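Beta-N-acetylglucosaminidase-like protein Glycoside hydrolase family 20 (Flavobacterium johnsoniae, PDB 6YHH) probably removes terminal N-acetylglucosamine residues from chitin-derived oligosaccharides, as a family 20 beta-N-acetylhexosaminidase of bacterial chitin metabolism. Local coordinates at residues 149-154 with 176-181. Residues are numbered along the deposited sequence; the frame is centred on the assembly and turned at random.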
loop_
_atom_site.group_PDB
_atom_site.type_symbol
_atom_site.label_atom_id
_atom_site.label_comp_id
_atom_site.label_asym_id
_atom_site.label_seq_id
_atom_site.Cartn_x
_atom_site.Cartn_y
_atom_site.Cartn_z
ATOM N N LEU A 149 -15.242 13.633 3.846
ATOM C CA LEU A 149 -14.341 12.959 4.812
ATOM C C LEU A 149 -13.275 13.973 5.213
ATOM O O LEU A 149 -12.652 14.556 4.329
ATOM C CB LEU A 149 -13.582 11.738 4.191
ATOM C CG LEU A 149 -12.598 10.991 5.090
ATOM C CD1 LEU A 149 -13.214 10.305 6.287
ATOM C CD2 LEU A 149 -11.813 9.969 4.231
ATOM N N MET A 150 -13.038 14.069 6.524
ATOM C CA MET A 150 -11.912 14.788 7.088
ATOM C C MET A 150 -10.782 13.794 7.368
ATOM O O MET A 150 -11.002 12.809 8.045
ATOM C CB MET A 150 -12.255 15.517 8.350
ATOM C CG MET A 150 -11.144 16.463 8.760
ATOM S SD MET A 150 -11.138 16.838 10.513
ATOM C CE MET A 150 -10.439 15.240 10.952
ATOM N N LEU A 151 -9.587 14.093 6.894
ATOM C CA LEU A 151 -8.358 13.300 7.246
ATOM C C LEU A 151 -7.426 14.118 8.131
ATOM O O LEU A 151 -7.062 15.259 7.768
ATOM C CB LEU A 151 -7.604 12.895 5.991
ATOM C CG LEU A 151 -6.312 12.048 6.129
ATOM C CD1 LEU A 151 -6.105 11.127 4.892
ATOM C CD2 LEU A 151 -5.096 12.917 6.323
ATOM N N ASP A 152 -7.174 13.618 9.327
ATOM C CA ASP A 152 -6.204 14.239 10.308
ATOM C C ASP A 152 -4.817 13.799 9.941
ATOM O O ASP A 152 -4.438 12.606 10.093
ATOM C CB ASP A 152 -6.610 13.791 11.694
ATOM C CG ASP A 152 -5.693 14.205 12.801
ATOM O OD1 ASP A 152 -4.633 14.883 12.582
ATOM O OD2 ASP A 152 -6.005 13.792 13.953
ATOM N N ALA A 153 -4.043 14.722 9.362
ATOM C CA ALA A 153 -2.672 14.396 9.000
ATOM C C ALA A 153 -1.658 14.803 10.098
ATOM O O ALA A 153 -0.450 14.591 9.960
ATOM C CB ALA A 153 -2.317 15.090 7.692
ATOM N N SER A 154 -2.151 15.353 11.213
ATOM C CA SER A 154 -1.269 15.823 12.274
ATOM C C SER A 154 -0.935 14.705 13.318
ATOM O O SER A 154 0.221 14.508 13.671
ATOM C CB SER A 154 -1.895 17.044 12.996
ATOM O OG SER A 154 -1.115 17.447 14.106
ATOM N N ASN A 176 -17.817 14.062 -2.172
ATOM C CA ASN A 176 -17.232 15.171 -2.955
ATOM C C ASN A 176 -16.479 16.189 -2.219
ATOM O O ASN A 176 -16.073 17.202 -2.843
ATOM C CB ASN A 176 -18.316 15.880 -3.784
ATOM C CG ASN A 176 -19.376 16.526 -2.924
ATOM O OD1 ASN A 176 -19.436 16.351 -1.696
ATOM N ND2 ASN A 176 -20.186 17.336 -3.554
ATOM N N VAL A 177 -16.199 15.980 -0.929
ATOM C CA VAL A 177 -15.399 16.912 -0.133
ATOM C C VAL A 177 -14.343 16.130 0.648
ATOM O O VAL A 177 -14.636 15.122 1.336
ATOM C CB VAL A 177 -16.226 17.738 0.822
ATOM C CG1 VAL A 177 -15.357 18.581 1.688
ATOM C CG2 VAL A 177 -17.306 18.584 0.107
ATOM N N PHE A 178 -13.123 16.626 0.534
ATOM C CA PHE A 178 -11.999 16.088 1.336
ATOM C C PHE A 178 -11.476 17.221 2.175
ATOM O O PHE A 178 -10.964 18.205 1.664
ATOM C CB PHE A 178 -10.955 15.570 0.422
ATOM C CG PHE A 178 -9.690 15.074 1.110
ATOM C CD1 PHE A 178 -9.678 13.857 1.787
ATOM C CD2 PHE A 178 -8.543 15.820 1.121
ATOM C CE1 PHE A 178 -8.549 13.400 2.413
ATOM C CE2 PHE A 178 -7.401 15.301 1.762
ATOM C CZ PHE A 178 -7.423 14.108 2.362
ATOM N N HIS A 179 -11.711 17.134 3.466
ATOM C CA HIS A 179 -11.291 18.156 4.411
ATOM C C HIS A 179 -9.958 17.669 5.030
ATOM O O HIS A 179 -9.841 16.624 5.639
ATOM C CB HIS A 179 -12.420 18.395 5.403
ATOM C CG HIS A 179 -12.088 19.149 6.649
ATOM N ND1 HIS A 179 -12.992 19.191 7.691
ATOM C CD2 HIS A 179 -10.998 19.869 7.064
ATOM C CE1 HIS A 179 -12.466 19.848 8.704
ATOM N NE2 HIS A 179 -11.270 20.280 8.350
ATOM N N TRP A 180 -8.941 18.507 4.872
ATOM C CA TRP A 180 -7.552 18.089 5.207
ATOM C C TRP A 180 -7.108 18.864 6.463
ATOM O O TRP A 180 -6.866 20.090 6.440
ATOM C CB TRP A 180 -6.657 18.380 4.001
ATOM C CG TRP A 180 -5.427 17.520 3.795
ATOM C CD1 TRP A 180 -4.927 16.498 4.557
ATOM C CD2 TRP A 180 -4.563 17.615 2.640
ATOM N NE1 TRP A 180 -3.836 15.926 3.953
ATOM C CE2 TRP A 180 -3.588 16.590 2.759
ATOM C CE3 TRP A 180 -4.560 18.432 1.524
ATOM C CZ2 TRP A 180 -2.616 16.391 1.794
ATOM C CZ3 TRP A 180 -3.559 18.267 0.580
ATOM C CH2 TRP A 180 -2.618 17.233 0.729
ATOM N N HIS A 181 -7.048 18.149 7.577
ATOM C CA HIS A 181 -6.699 18.725 8.883
ATOM C C HIS A 181 -5.196 18.639 9.005
ATOM O O HIS A 181 -4.656 17.566 9.341
ATOM C CB HIS A 181 -7.491 17.976 10.000
ATOM C CG HIS A 181 -7.286 18.519 11.394
ATOM N ND1 HIS A 181 -8.116 19.475 11.926
ATOM C CD2 HIS A 181 -6.341 18.288 12.352
ATOM C CE1 HIS A 181 -7.683 19.821 13.117
ATOM N NE2 HIS A 181 -6.640 19.084 13.421
#
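Met150 lies alongside His179 on the barrel-interior side of two neighbouring parallel strands, 149-152 and 177-181. CG of Met150 sits over the middle of the imidazole face, 3.5 Å from the centroid of the His179 ring, as a CH-pi contact. Met150 SD follows over the same face, then continues to within 3.9 Å of His181 CB; a bend at chi3 (76°) turns the methyl CE that way too. Asp152 runs beside the His181 ring, its carboxylate plane 76° from the imidazole.

Beneath these side chains a ladder of five backbone bonds switches from strand to strand. Leu151 N meets His179 O at 2.8 Å almost in line with the C=O bond, while Met150 CA adds a CA-H...O contact to the same oxygen. The ladder runs past the strand end to Ala153 N, bound to His181 O, and the chain then turns as Ser154 N binds Asp152 OD1 at 2.9 Å, an Asx turn. The pair illustrates how barrel strands alternate their side chains: on the face toward helix 160-172, Leu151 sets its CB against Phe178 CE1 at 3.7 Å and its CD2 branch 4.0 Å from Trp180 CD1.

A second shell fixes the imidazoles. His179 is hydrogen-bonded through ND1 to Glu447 and through NE2 to Glu230; Glu230 also pairs with His181 ND1, and His181 NE2 is hydrogen-bonded to Asp184. Replacing His179 by an alanine is likely to strip Glu447 and Glu230 of these bonds, Glu230 keeping His181, and to leave Met150 CG without its ring. Asp152, salt-bridged to Arg155, lies near a bound Tris, probably from the crystallisation liquor. The strands and helix 160-172 form a beta-alpha-beta unit of the family 20 TIM barrel, whose active site lies at the strands' C-terminal ends.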